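Local coordinates for hypothetical lipoprotein ymcC (Escherichia coli K12, PDB 2IN5) that is of unknown function but, as a lipoprotein homologous to the group 4 capsule protein GfcB, may take part in making or exporting capsular polysaccharide, at residues Y34-L39 / T193-A198; L41-R46 / P189-F194; I113-D118 / L183-I188; N165-D170 / S179-G184. All blocks are in the same frame, centred on the assembly; numbering follows the deposited sequence.

Overall arrangement
Contacts 1, 2 and 4 follow a run of antiparallel neighbours in the order 36-41, 189-194, 176-182, 161-170. Contacts 1 and 2 lie end to end along the pairing of the first two strands, their centres about 13 Å apart, and share Thr193 and Phe194. Contact 4 joins the last two strands, its centre about 10 Å from that of contact 2, where Val190 and Met192 meet Gln181 and Ser179. Contact 3 sets the loop between strands 176-182 and 189-194 against distant strand 108-117, about 24 Å between centres from contact 1. Along the chain, contacts 3 and 4 are nested inside the loop closed by contact 1, bringing the N-terminal strand back to the C-terminal one.

Contact 1 of 4, residues Y34-L39 / T193-A198; sequences YSTMYL and TFLKPA
Leu195 lies across the Tyr38 ring at about a right angle. CD2 sits over one face, 4.2 Å from the ring centroid and displaced toward the rim in a CH-pi contact, while CD1 reaches Tyr38 CE1. With CG of Leu195 anti to its carbonyl carbon (chi1 -64°), CD2 also packs 3.4 Å from Met37 CA. On the other face of the antiparallel pair, selenomethionine Met37 and Phe194 run side by side in the same direction; CE of Met37 touches Phe194 CE2 at 3.7 Å, and the selenium stands obliquely to the ring in a Met-aromatic contact. Tyr38 and Thr193 form the hydrogen-bonded pair, Tyr38 N giving to Thr193 O at 2.9 Å and Thr193 N to Tyr38 O. Past the Met37-Phe194 pair the ladder ends: Leu195 N still reaches Thr36 O from above the carbonyl plane, but a water carries the next link, from that oxygen to Lys196 N. Ser35 OG bonds to Gln6 N of the second subunit, so this end lies against that copy. Strand 47-55 pairs with the far side of 36-39, Trp61 of strand 58-62 packs on Met37, and Ile29 of helix 26-31 touches both Tyr38 and Leu195.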
loop_
_atom_site.group_PDB
_atom_site.type_symbol
_atom_site.label_atom_id
_atom_site.label_comp_id
_atom_site.label_asym_id
_atom_site.label_seq_id
_atom_site.Cartn_x
_atom_site.Cartn_y
_atom_site.Cartn_z
ATOM N N TYR A 34 -13.102 -8.568 -6.580
ATOM C CA TYR A 34 -12.633 -7.270 -6.101
ATOM C C TYR A 34 -13.066 -6.093 -6.959
ATOM O O TYR A 34 -13.485 -6.258 -8.101
ATOM C CB TYR A 34 -11.106 -7.284 -5.990
ATOM C CG TYR A 34 -10.434 -8.007 -7.131
ATOM C CD1 TYR A 34 -10.345 -7.432 -8.399
ATOM C CD2 TYR A 34 -9.929 -9.295 -6.954
ATOM C CE1 TYR A 34 -9.770 -8.130 -9.460
ATOM C CE2 TYR A 34 -9.356 -9.995 -8.003
ATOM C CZ TYR A 34 -9.281 -9.411 -9.250
ATOM O OH TYR A 34 -8.714 -10.118 -10.286
ATOM N N SER A 35 -12.948 -4.901 -6.382
ATOM C CA SER A 35 -13.316 -3.657 -7.035
ATOM C C SER A 35 -12.435 -3.328 -8.234
ATOM O O SER A 35 -11.238 -3.602 -8.241
ATOM C CB SER A 35 -13.276 -2.516 -6.013
ATOM O OG SER A 35 -14.191 -2.765 -4.957
ATOM N N THR A 36 -13.043 -2.744 -9.255
ATOM C CA THR A 36 -12.313 -2.390 -10.457
ATOM C C THR A 36 -12.825 -1.058 -10.951
ATOM O O THR A 36 -13.822 -0.553 -10.450
ATOM C CB THR A 36 -12.464 -3.479 -11.549
ATOM O OG1 THR A 36 -13.850 -3.681 -11.851
ATOM C CG2 THR A 36 -11.871 -4.797 -11.063
HETATM N N MSE A 37 -12.150 -0.495 -11.940
HETATM C CA MSE A 37 -12.512 0.814 -12.452
HETATM C C MSE A 37 -12.080 1.050 -13.919
HETATM O O MSE A 37 -11.128 0.436 -14.414
HETATM C CB MSE A 37 -11.846 1.845 -11.537
HETATM C CG MSE A 37 -11.923 3.283 -11.994
HETATM SE SE MSE A 37 -10.204 4.169 -11.773
HETATM C CE MSE A 37 -10.082 4.102 -9.844
ATOM N N TYR A 38 -12.794 1.934 -14.609
ATOM C CA TYR A 38 -12.450 2.302 -15.979
ATOM C C TYR A 38 -11.837 3.684 -15.868
ATOM O O TYR A 38 -12.482 4.614 -15.390
ATOM C CB TYR A 38 -13.689 2.358 -16.881
ATOM C CG TYR A 38 -14.080 1.014 -17.454
ATOM C CD1 TYR A 38 -15.421 0.645 -17.573
ATOM C CD2 TYR A 38 -13.109 0.088 -17.831
ATOM C CE1 TYR A 38 -15.786 -0.622 -18.043
ATOM C CE2 TYR A 38 -13.463 -1.174 -18.302
ATOM C CZ TYR A 38 -14.800 -1.522 -18.402
ATOM O OH TYR A 38 -15.140 -2.775 -18.839
ATOM N N LEU A 39 -10.585 3.813 -16.289
ATOM C CA LEU A 39 -9.890 5.092 -16.223
ATOM C C LEU A 39 -9.776 5.734 -17.594
ATOM O O LEU A 39 -9.517 5.060 -18.584
ATOM C CB LEU A 39 -8.483 4.901 -15.646
ATOM C CG LEU A 39 -7.558 6.120 -15.761
ATOM C CD1 LEU A 39 -8.168 7.282 -14.990
ATOM C CD2 LEU A 39 -6.166 5.798 -15.220
ATOM N N THR A 193 -14.903 5.357 -13.669
ATOM C CA THR A 193 -16.164 4.647 -13.515
ATOM C C THR A 193 -15.881 3.421 -12.656
ATOM O O THR A 193 -15.083 2.561 -13.024
ATOM C CB THR A 193 -16.756 4.222 -14.887
ATOM O OG1 THR A 193 -17.034 5.389 -15.670
ATOM C CG2 THR A 193 -18.062 3.457 -14.696
ATOM N N PHE A 194 -16.524 3.359 -11.496
ATOM C CA PHE A 194 -16.323 2.252 -10.575
ATOM C C PHE A 194 -17.345 1.169 -10.830
ATOM O O PHE A 194 -18.528 1.347 -10.571
ATOM C CB PHE A 194 -16.393 2.780 -9.150
ATOM C CG PHE A 194 -15.491 3.939 -8.922
ATOM C CD1 PHE A 194 -15.840 5.200 -9.376
ATOM C CD2 PHE A 194 -14.250 3.759 -8.337
ATOM C CE1 PHE A 194 -14.961 6.272 -9.256
ATOM C CE2 PHE A 194 -13.358 4.826 -8.210
ATOM C CZ PHE A 194 -13.715 6.078 -8.671
ATOM N N LEU A 195 -16.856 0.045 -11.346
ATOM C CA LEU A 195 -17.685 -1.082 -11.732
ATOM C C LEU A 195 -18.321 -1.926 -10.651
ATOM O O LEU A 195 -19.490 -2.291 -10.761
ATOM C CB LEU A 195 -16.903 -2.009 -12.663
ATOM C CG LEU A 195 -16.442 -1.497 -14.033
ATOM C CD1 LEU A 195 -17.594 -0.858 -14.800
ATOM C CD2 LEU A 195 -15.341 -0.501 -13.838
ATOM N N LYS A 196 -17.566 -2.262 -9.617
ATOM C CA LYS A 196 -18.136 -3.096 -8.576
ATOM C C LYS A 196 -18.950 -2.271 -7.598
ATOM O O LYS A 196 -18.428 -1.386 -6.922
ATOM C CB LYS A 196 -17.036 -3.859 -7.859
ATOM C CG LYS A 196 -17.534 -4.725 -6.752
ATOM C CD LYS A 196 -16.426 -5.615 -6.266
ATOM C CE LYS A 196 -16.881 -6.322 -5.040
ATOM N NZ LYS A 196 -18.232 -6.855 -5.327
ATOM N N PRO A 197 -20.260 -2.548 -7.524
ATOM C CA PRO A 197 -21.205 -1.858 -6.646
ATOM C C PRO A 197 -21.114 -2.335 -5.208
ATOM O O PRO A 197 -20.957 -3.523 -4.956
ATOM C CB PRO A 197 -22.547 -2.189 -7.277
ATOM C CG PRO A 197 -22.335 -3.596 -7.733
ATOM C CD PRO A 197 -20.963 -3.527 -8.376
ATOM N N ALA A 198 -21.211 -1.402 -4.266
ATOM C CA ALA A 198 -21.148 -1.740 -2.847
ATOM C C ALA A 198 -22.560 -1.878 -2.264
ATOM O O ALA A 198 -23.445 -1.063 -2.541
ATOM C CB ALA A 198 -20.358 -0.672 -2.087
HETATM O O HOH W 1 -16.597 -1.597 -4.833
HETATM O O HOH W 2 -15.201 -0.573 -8.091
HETATM O O HOH W 3 -14.444 6.176 -17.561
#

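Contact 2 of 4, residues L41-R46 / P189-F194; sequences LNEGQR and PVEMTF
Leu41 and Val190 leave their backbones in matching fashion: CG of Leu41 is anti to its carbonyl carbon (chi1 -66°), CG2 of Val190 likewise to its own, and chi2 of Leu41, 170°, leaves CD2 as the methyl facing the valine. The two side chains therefore run side by side on one face, with Leu41 CD2 against Val190 CG2 at 3.7 Å. They form an antiparallel non-hydrogen-bonded pair at the point where strand 36-41 enters a type I' beta turn, Leu41 to Gly44, that begins the loop joining it to its antiparallel neighbour 47-55. Asn42, already in the turn, still reaches back to the neighbouring strand: its N gives a hydrogen bond of 2.9 Å to Pro189 O, in the carbonyl plane. Its side chain crosses the proline ring at about a right angle, bringing OD1 to 3.7 Å from Pro189 CD. Glu43 folds back through a bend at chi2, whereas Glu191 extends beyond CG. Their carboxylates, with planes 69° apart, meet as like charges, which would probably raise the proton affinity of one of them. Arg46 lies beyond the turn and makes a cation-pi contact with Tyr38, while Arg40 pairs with Glu191 through the backbone. A water takes a hydrogen bond from Glu43 N at 2.8 Å, and the two acid oxygens, Glu43 OE2 and Glu191 OE2, stand 3.3 Å apart.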
loop_
_atom_site.group_PDB
_atom_site.type_symbol
_atom_site.label_atom_id
_atom_site.label_comp_id
_atom_site.label_asym_id
_atom_site.label_seq_id
_atom_site.Cartn_x
_atom_site.Cartn_y
_atom_site.Cartn_z
ATOM N N LEU A 41 -7.891 9.176 -19.265
ATOM C CA LEU A 41 -7.060 10.355 -19.086
ATOM C C LEU A 41 -7.042 11.189 -20.349
ATOM O O LEU A 41 -6.875 10.663 -21.450
ATOM C CB LEU A 41 -5.631 9.962 -18.726
ATOM C CG LEU A 41 -5.487 9.272 -17.378
ATOM C CD1 LEU A 41 -4.085 8.721 -17.232
ATOM C CD2 LEU A 41 -5.804 10.254 -16.270
ATOM N N ASN A 42 -7.211 12.495 -20.178
ATOM C CA ASN A 42 -7.221 13.434 -21.291
ATOM C C ASN A 42 -8.166 13.008 -22.396
ATOM O O ASN A 42 -7.801 13.050 -23.568
ATOM C CB ASN A 42 -5.820 13.580 -21.881
ATOM C CG ASN A 42 -4.845 14.191 -20.915
ATOM O OD1 ASN A 42 -4.986 15.349 -20.516
ATOM N ND2 ASN A 42 -3.842 13.416 -20.527
ATOM N N GLU A 43 -9.375 12.599 -22.032
ATOM C CA GLU A 43 -10.351 12.179 -23.031
ATOM C C GLU A 43 -9.723 11.096 -23.911
ATOM O O GLU A 43 -10.157 10.866 -25.039
ATOM C CB GLU A 43 -10.753 13.368 -23.915
ATOM C CG GLU A 43 -11.151 14.652 -23.178
ATOM C CD GLU A 43 -12.604 14.671 -22.730
ATOM O OE1 GLU A 43 -13.037 15.698 -22.154
ATOM O OE2 GLU A 43 -13.322 13.668 -22.951
ATOM N N GLY A 44 -8.686 10.444 -23.394
ATOM C CA GLY A 44 -8.018 9.406 -24.152
ATOM C C GLY A 44 -8.800 8.111 -24.206
ATOM O O GLY A 44 -10.034 8.105 -24.225
ATOM N N GLN A 45 -8.070 7.004 -24.216
ATOM C CA GLN A 45 -8.678 5.689 -24.284
ATOM C C GLN A 45 -8.905 5.084 -22.905
ATOM O O GLN A 45 -8.071 5.201 -22.016
ATOM C CB GLN A 45 -7.796 4.762 -25.122
ATOM C CG GLN A 45 -8.402 3.397 -25.356
ATOM C CD GLN A 45 -9.698 3.463 -26.147
ATOM O OE1 GLN A 45 -10.489 2.517 -26.137
ATOM N NE2 GLN A 45 -9.916 4.578 -26.846
ATOM N N ARG A 46 -10.044 4.431 -22.745
ATOM C CA ARG A 46 -10.401 3.801 -21.488
ATOM C C ARG A 46 -9.500 2.619 -21.159
ATOM O O ARG A 46 -9.256 1.764 -22.010
ATOM C CB ARG A 46 -11.848 3.325 -21.555
ATOM C CG ARG A 46 -12.209 2.336 -20.482
ATOM C CD ARG A 46 -13.233 1.337 -20.984
ATOM N NE ARG A 46 -14.561 1.919 -21.111
ATOM C CZ ARG A 46 -15.659 1.211 -21.359
ATOM N NH1 ARG A 46 -15.580 -0.106 -21.510
ATOM N NH2 ARG A 46 -16.838 1.817 -21.439
ATOM N N PRO A 189 -7.929 16.379 -17.649
ATOM C CA PRO A 189 -9.183 15.743 -17.252
ATOM C C PRO A 189 -9.065 14.252 -17.000
ATOM O O PRO A 189 -8.409 13.521 -17.742
ATOM C CB PRO A 189 -10.125 16.099 -18.400
ATOM C CG PRO A 189 -9.213 16.172 -19.572
ATOM C CD PRO A 189 -8.011 16.889 -19.030
ATOM N N VAL A 190 -9.712 13.824 -15.926
ATOM C CA VAL A 190 -9.701 12.440 -15.509
ATOM C C VAL A 190 -11.132 11.947 -15.365
ATOM O O VAL A 190 -11.974 12.624 -14.775
ATOM C CB VAL A 190 -8.976 12.297 -14.154
ATOM C CG1 VAL A 190 -8.967 10.848 -13.707
ATOM C CG2 VAL A 190 -7.563 12.831 -14.270
ATOM N N GLU A 191 -11.408 10.771 -15.920
ATOM C CA GLU A 191 -12.740 10.171 -15.847
ATOM C C GLU A 191 -12.605 8.800 -15.213
ATOM O O GLU A 191 -11.761 8.007 -15.624
ATOM C CB GLU A 191 -13.346 10.020 -17.246
ATOM C CG GLU A 191 -13.641 11.322 -17.971
ATOM C CD GLU A 191 -14.252 11.087 -19.347
ATOM O OE1 GLU A 191 -15.280 10.374 -19.430
ATOM O OE2 GLU A 191 -13.708 11.618 -20.346
HETATM N N MSE A 192 -13.431 8.523 -14.213
HETATM C CA MSE A 192 -13.382 7.234 -13.541
HETATM C C MSE A 192 -14.769 6.640 -13.345
HETATM O O MSE A 192 -15.695 7.332 -12.919
HETATM C CB MSE A 192 -12.698 7.372 -12.185
HETATM C CG MSE A 192 -11.294 7.928 -12.275
HETATM SE SE MSE A 192 -10.376 7.857 -10.581
HETATM C CE MSE A 192 -11.049 9.531 -9.885
ATOM N N THR A 193 -14.903 5.357 -13.669
ATOM C CA THR A 193 -16.164 4.647 -13.515
ATOM C C THR A 193 -15.881 3.421 -12.656
ATOM O O THR A 193 -15.083 2.561 -13.024
ATOM C CB THR A 193 -16.756 4.222 -14.887
ATOM O OG1 THR A 193 -17.034 5.389 -15.670
ATOM C CG2 THR A 193 -18.062 3.457 -14.696
ATOM N N PHE A 194 -16.524 3.359 -11.496
ATOM C CA PHE A 194 -16.323 2.252 -10.575
ATOM C C PHE A 194 -17.345 1.169 -10.830
ATOM O O PHE A 194 -18.528 1.347 -10.571
ATOM C CB PHE A 194 -16.393 2.780 -9.150
ATOM C CG PHE A 194 -15.491 3.939 -8.922
ATOM C CD1 PHE A 194 -15.840 5.200 -9.376
ATOM C CD2 PHE A 194 -14.250 3.759 -8.337
ATOM C CE1 PHE A 194 -14.961 6.272 -9.256
ATOM C CE2 PHE A 194 -13.358 4.826 -8.210
ATOM C CZ PHE A 194 -13.715 6.078 -8.671
HETATM O O HOH W 4 -10.534 11.749 -19.620
#

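Contact 3 of 4, residues I113-D118 / L183-I188; sequences ILWSED and LGAGVI
The indole of Trp115 lies flat against the backbone of the 183-188 loop. Gly184 CA sits over the centre of the ring system in a CH-pi contact, 3.8 Å from the centroid of the five-membered ring and 12° off its normal. Next along the same face comes Ala185: its N stands above the six-membered ring toward the rim, and its CB touches Trp115 CH2 at 3.5 Å. Lacking a side chain, Gly184 lets the indole come this close. Val187 crosses the tryptophan at about a right angle, with CG2 3.9 Å from NE1 of Trp115, and Leu183 CD2 approaches CD1 of the ring. Ile113 CD1 packs 3.6 Å from Gly184 C. Trp115 holds CG between its backbone N and carbonyl carbon (chi1 80°), and Trp115 NE1 gives a 3.0 Å hydrogen bond to Glu117 OE2, met from above the carboxylate plane, which helps fix the ring's rotation. Within the loop, Gly184 N bonds to Val187 O and Leu183 N to Ile188 O, closing the turn that presents the glycine. Strand 108-117 is flanked by 86-89 and 120-140; Arg122 of the latter packs on Trp115 and Ala124 on Ala185, so the loop bears on 108-117 and 120-140.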
loop_
_atom_site.group_PDB
_atom_site.type_symbol
_atom_site.label_atom_id
_atom_site.label_comp_id
_atom_site.label_asym_id
_atom_site.label_seq_id
_atom_site.Cartn_x
_atom_site.Cartn_y
_atom_site.Cartn_z
ATOM N N ILE A 113 -3.084 21.877 -4.155
ATOM C CA ILE A 113 -2.660 20.664 -4.847
ATOM C C ILE A 113 -1.268 20.899 -5.406
ATOM O O ILE A 113 -0.866 22.039 -5.653
ATOM C CB ILE A 113 -3.621 20.257 -6.031
ATOM C CG1 ILE A 113 -3.733 21.386 -7.050
ATOM C CG2 ILE A 113 -5.022 19.928 -5.503
ATOM C CD1 ILE A 113 -4.526 20.995 -8.256
ATOM N N LEU A 114 -0.539 19.805 -5.595
ATOM C CA LEU A 114 0.810 19.843 -6.137
ATOM C C LEU A 114 0.878 18.795 -7.226
ATOM O O LEU A 114 0.657 17.621 -6.956
ATOM C CB LEU A 114 1.827 19.496 -5.048
ATOM C CG LEU A 114 3.308 19.447 -5.448
ATOM C CD1 LEU A 114 3.773 20.794 -5.969
ATOM C CD2 LEU A 114 4.118 19.020 -4.255
ATOM N N TRP A 115 1.180 19.196 -8.452
ATOM C CA TRP A 115 1.257 18.211 -9.521
ATOM C C TRP A 115 2.417 18.504 -10.481
ATOM O O TRP A 115 2.873 19.641 -10.585
ATOM C CB TRP A 115 -0.083 18.176 -10.260
ATOM C CG TRP A 115 -0.294 19.269 -11.259
ATOM C CD1 TRP A 115 -0.125 19.178 -12.608
ATOM C CD2 TRP A 115 -0.711 20.617 -10.996
ATOM N NE1 TRP A 115 -0.411 20.383 -13.207
ATOM C CE2 TRP A 115 -0.776 21.283 -12.243
ATOM C CE3 TRP A 115 -1.040 21.325 -9.831
ATOM C CZ2 TRP A 115 -1.152 22.616 -12.361
ATOM C CZ3 TRP A 115 -1.414 22.653 -9.943
ATOM C CH2 TRP A 115 -1.468 23.287 -11.203
ATOM N N SER A 116 2.911 17.479 -11.166
ATOM C CA SER A 116 4.000 17.691 -12.106
ATOM C C SER A 116 3.459 17.789 -13.526
ATOM O O SER A 116 2.527 17.085 -13.899
ATOM C CB SER A 116 5.028 16.565 -12.012
ATOM O OG SER A 116 4.511 15.328 -12.442
ATOM N N GLU A 117 4.049 18.679 -14.312
ATOM C CA GLU A 117 3.639 18.885 -15.691
ATOM C C GLU A 117 4.908 19.032 -16.534
ATOM O O GLU A 117 5.590 20.056 -16.475
ATOM C CB GLU A 117 2.771 20.144 -15.772
ATOM C CG GLU A 117 1.977 20.303 -17.056
ATOM C CD GLU A 117 0.774 21.211 -16.873
ATOM O OE1 GLU A 117 0.063 21.481 -17.868
ATOM O OE2 GLU A 117 0.534 21.649 -15.727
ATOM N N ASP A 118 5.216 17.994 -17.310
ATOM C CA ASP A 118 6.417 17.966 -18.146
ATOM C C ASP A 118 7.629 17.999 -17.222
ATOM O O ASP A 118 8.600 18.716 -17.466
ATOM C CB ASP A 118 6.446 19.163 -19.106
ATOM C CG ASP A 118 5.350 19.094 -20.163
ATOM O OD1 ASP A 118 5.145 20.096 -20.877
ATOM O OD2 ASP A 118 4.695 18.038 -20.283
ATOM N N LEU A 183 -6.763 16.715 -13.091
ATOM C CA LEU A 183 -5.657 16.146 -12.341
ATOM C C LEU A 183 -4.852 17.283 -11.706
ATOM O O LEU A 183 -4.231 17.118 -10.660
ATOM C CB LEU A 183 -4.794 15.288 -13.269
ATOM C CG LEU A 183 -3.551 14.622 -12.693
ATOM C CD1 LEU A 183 -3.211 13.398 -13.515
ATOM C CD2 LEU A 183 -2.389 15.629 -12.693
ATOM N N GLY A 184 -4.882 18.441 -12.348
ATOM C CA GLY A 184 -4.182 19.594 -11.825
ATOM C C GLY A 184 -5.192 20.717 -11.753
ATOM O O GLY A 184 -6.397 20.466 -11.765
ATOM N N ALA A 185 -4.715 21.953 -11.681
ATOM C CA ALA A 185 -5.610 23.095 -11.622
ATOM C C ALA A 185 -6.238 23.330 -12.997
ATOM O O ALA A 185 -5.610 23.901 -13.890
ATOM C CB ALA A 185 -4.852 24.328 -11.169
ATOM N N GLY A 186 -7.475 22.869 -13.163
ATOM C CA GLY A 186 -8.176 23.040 -14.426
ATOM C C GLY A 186 -7.471 22.446 -15.633
ATOM O O GLY A 186 -7.710 22.872 -16.764
ATOM N N VAL A 187 -6.616 21.454 -15.397
ATOM C CA VAL A 187 -5.863 20.798 -16.465
ATOM C C VAL A 187 -5.815 19.277 -16.273
ATOM O O VAL A 187 -5.899 18.783 -15.144
ATOM C CB VAL A 187 -4.394 21.327 -16.517
ATOM C CG1 VAL A 187 -4.381 22.843 -16.689
ATOM C CG2 VAL A 187 -3.652 20.936 -15.248
ATOM N N ILE A 188 -5.675 18.555 -17.385
ATOM C CA ILE A 188 -5.598 17.094 -17.409
ATOM C C ILE A 188 -6.840 16.382 -16.863
ATOM O O ILE A 188 -6.824 15.806 -15.771
ATOM C CB ILE A 188 -4.367 16.587 -16.650
ATOM C CG1 ILE A 188 -3.109 17.242 -17.217
ATOM C CG2 ILE A 188 -4.254 15.070 -16.803
ATOM C CD1 ILE A 188 -1.836 16.876 -16.471
#

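Contact 4 of 4, residues N165-D170 / S179-G184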
loop_
_atom_site.group_PDB
_atom_site.type_symbol
_atom_site.label_atom_id
_atom_site.label_comp_id
_atom_site.label_asym_id
_atom_site.label_seq_id
_atom_site.Cartn_x
_atom_site.Cartn_y
_atom_site.Cartn_z
ATOM N N ASN A 165 -16.245 19.946 -11.820
ATOM C CA ASN A 165 -16.053 18.503 -11.694
ATOM C C ASN A 165 -17.440 17.955 -11.420
ATOM O O ASN A 165 -18.301 18.671 -10.914
ATOM C CB ASN A 165 -15.164 18.128 -10.506
ATOM C CG ASN A 165 -13.757 18.690 -10.611
ATOM O OD1 ASN A 165 -13.100 18.576 -11.647
ATOM N ND2 ASN A 165 -13.280 19.283 -9.524
ATOM N N THR A 166 -17.660 16.686 -11.734
ATOM C CA THR A 166 -18.961 16.075 -11.499
ATOM C C THR A 166 -18.765 14.736 -10.808
ATOM O O THR A 166 -17.857 13.982 -11.147
ATOM C CB THR A 166 -19.725 15.879 -12.828
ATOM O OG1 THR A 166 -19.792 17.130 -13.526
ATOM C CG2 THR A 166 -21.146 15.396 -12.564
ATOM N N PHE A 167 -19.615 14.452 -9.823
ATOM C CA PHE A 167 -19.533 13.204 -9.070
ATOM C C PHE A 167 -20.908 12.544 -8.982
ATOM O O PHE A 167 -21.858 13.146 -8.489
ATOM C CB PHE A 167 -19.007 13.484 -7.655
ATOM C CG PHE A 167 -17.642 14.111 -7.626
ATOM C CD1 PHE A 167 -16.498 13.328 -7.743
ATOM C CD2 PHE A 167 -17.502 15.495 -7.535
ATOM C CE1 PHE A 167 -15.229 13.912 -7.771
ATOM C CE2 PHE A 167 -16.245 16.086 -7.564
ATOM C CZ PHE A 167 -15.101 15.292 -7.683
ATOM N N TRP A 168 -21.002 11.312 -9.470
ATOM C CA TRP A 168 -22.244 10.540 -9.440
ATOM C C TRP A 168 -22.248 9.644 -8.215
ATOM O O TRP A 168 -21.528 8.644 -8.166
ATOM C CB TRP A 168 -22.353 9.693 -10.691
ATOM C CG TRP A 168 -22.721 10.494 -11.878
ATOM C CD1 TRP A 168 -23.979 10.741 -12.337
ATOM C CD2 TRP A 168 -21.824 11.168 -12.770
ATOM N NE1 TRP A 168 -23.925 11.525 -13.466
ATOM C CE2 TRP A 168 -22.613 11.798 -13.755
ATOM C CE3 TRP A 168 -20.427 11.297 -12.834
ATOM C CZ2 TRP A 168 -22.054 12.547 -14.796
ATOM C CZ3 TRP A 168 -19.870 12.044 -13.875
ATOM C CH2 TRP A 168 -20.684 12.656 -14.840
ATOM N N VAL A 169 -23.082 9.999 -7.239
ATOM C CA VAL A 169 -23.157 9.274 -5.972
ATOM C C VAL A 169 -24.347 8.331 -5.816
ATOM O O VAL A 169 -25.475 8.689 -6.131
ATOM C CB VAL A 169 -23.209 10.270 -4.785
ATOM C CG1 VAL A 169 -23.160 9.520 -3.468
ATOM C CG2 VAL A 169 -22.073 11.269 -4.898
ATOM N N ASP A 170 -24.083 7.135 -5.309
ATOM C CA ASP A 170 -25.137 6.167 -5.056
ATOM C C ASP A 170 -25.975 6.744 -3.907
ATOM O O ASP A 170 -25.509 6.808 -2.774
ATOM C CB ASP A 170 -24.535 4.832 -4.635
ATOM C CG ASP A 170 -25.590 3.764 -4.413
ATOM O OD1 ASP A 170 -26.447 3.930 -3.519
ATOM O OD2 ASP A 170 -25.557 2.761 -5.146
ATOM N N SER A 179 -16.952 9.640 -11.738
ATOM C CA SER A 179 -16.473 10.973 -11.416
ATOM C C SER A 179 -15.730 11.597 -12.585
ATOM O O SER A 179 -15.115 10.889 -13.379
ATOM C CB SER A 179 -15.540 10.907 -10.209
ATOM O OG SER A 179 -14.369 10.180 -10.533
ATOM N N ARG A 180 -15.820 12.917 -12.703
ATOM C CA ARG A 180 -15.104 13.644 -13.739
ATOM C C ARG A 180 -14.407 14.791 -13.021
ATOM O O ARG A 180 -15.068 15.615 -12.383
ATOM C CB ARG A 180 -16.046 14.220 -14.799
ATOM C CG ARG A 180 -16.983 13.206 -15.450
ATOM C CD ARG A 180 -17.081 13.428 -16.953
ATOM N NE ARG A 180 -17.207 14.841 -17.298
ATOM C CZ ARG A 180 -18.296 15.581 -17.098
ATOM N NH1 ARG A 180 -19.382 15.048 -16.549
ATOM N NH2 ARG A 180 -18.295 16.864 -17.444
ATOM N N GLN A 181 -13.079 14.844 -13.119
ATOM C CA GLN A 181 -12.304 15.899 -12.464
ATOM C C GLN A 181 -10.982 16.166 -13.163
ATOM O O GLN A 181 -10.584 15.428 -14.047
ATOM C CB GLN A 181 -12.035 15.519 -11.002
ATOM C CG GLN A 181 -11.138 14.306 -10.826
ATOM C CD GLN A 181 -11.299 13.659 -9.461
ATOM O OE1 GLN A 181 -11.062 14.281 -8.418
ATOM N NE2 GLN A 181 -11.716 12.401 -9.462
HETATM N N MSE A 182 -10.301 17.229 -12.751
HETATM C CA MSE A 182 -9.008 17.585 -13.322
HETATM C C MSE A 182 -7.908 16.978 -12.477
HETATM O O MSE A 182 -8.087 16.750 -11.281
HETATM C CB MSE A 182 -8.836 19.103 -13.347
HETATM C CG MSE A 182 -9.809 19.808 -14.250
HETATM SE SE MSE A 182 -9.547 19.348 -16.106
HETATM C CE MSE A 182 -10.359 20.890 -16.920
ATOM N N LEU A 183 -6.763 16.715 -13.091
ATOM C CA LEU A 183 -5.657 16.146 -12.341
ATOM C C LEU A 183 -4.852 17.283 -11.706
ATOM O O LEU A 183 -4.231 17.118 -10.660
ATOM C CB LEU A 183 -4.794 15.288 -13.269
ATOM C CG LEU A 183 -3.551 14.622 -12.693
ATOM C CD1 LEU A 183 -3.211 13.398 -13.515
ATOM C CD2 LEU A 183 -2.389 15.629 -12.693
ATOM N N GLY A 184 -4.882 18.441 -12.348
ATOM C CA GLY A 184 -4.182 19.594 -11.825
ATOM C C GLY A 184 -5.192 20.717 -11.753
ATOM O O GLY A 184 -6.397 20.466 -11.765
HETATM O O HOH W 5 -10.354 18.414 -9.760
#
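Arg180 lies alongside Thr166 and reaches on to Trp168, the two strands pairing antiparallel beneath it. Its CB stands 4.1 Å from Thr166 O, and CG, anti to the carbonyl carbon (chi1 -54°), meets the edge of the indole in its plane, 3.5 Å from Trp168 CZ3. Bends at chi2 and chi3 then curl the chain back, so that CZ comes within 4.2 Å of Thr166 OG1 and NH1 ends 3.2 Å from Trp168 CH2. This is an edge-to-edge meeting, the guanidinium and ring planes 45° apart, and not a cation-pi stack. Thr166 CG2 covers one face of the same indole, whose NE1 bonds to Glu136; Thr166 OG1 bonds to Gln151. On the other face of the strands, Phe167 CD1 packs against Ser179 CB, and Gln181 NE2, which bonds to Gly74 O, comes to the ring edge with its amide nearly perpendicular. Asn165 OD1 accepts a weak bond from Met182 N, while its ND2 is held by Glu152. Backbone bonds join Thr166 and Arg180 both ways, Arg180 N to Thr166 O at 2.8 Å and Thr166 N to Arg180 O at 2.9 Å. Together they mark a hydrogen-bonded pair of an antiparallel beta hairpin, strands 161-170 and 176-182, in this mostly beta protein.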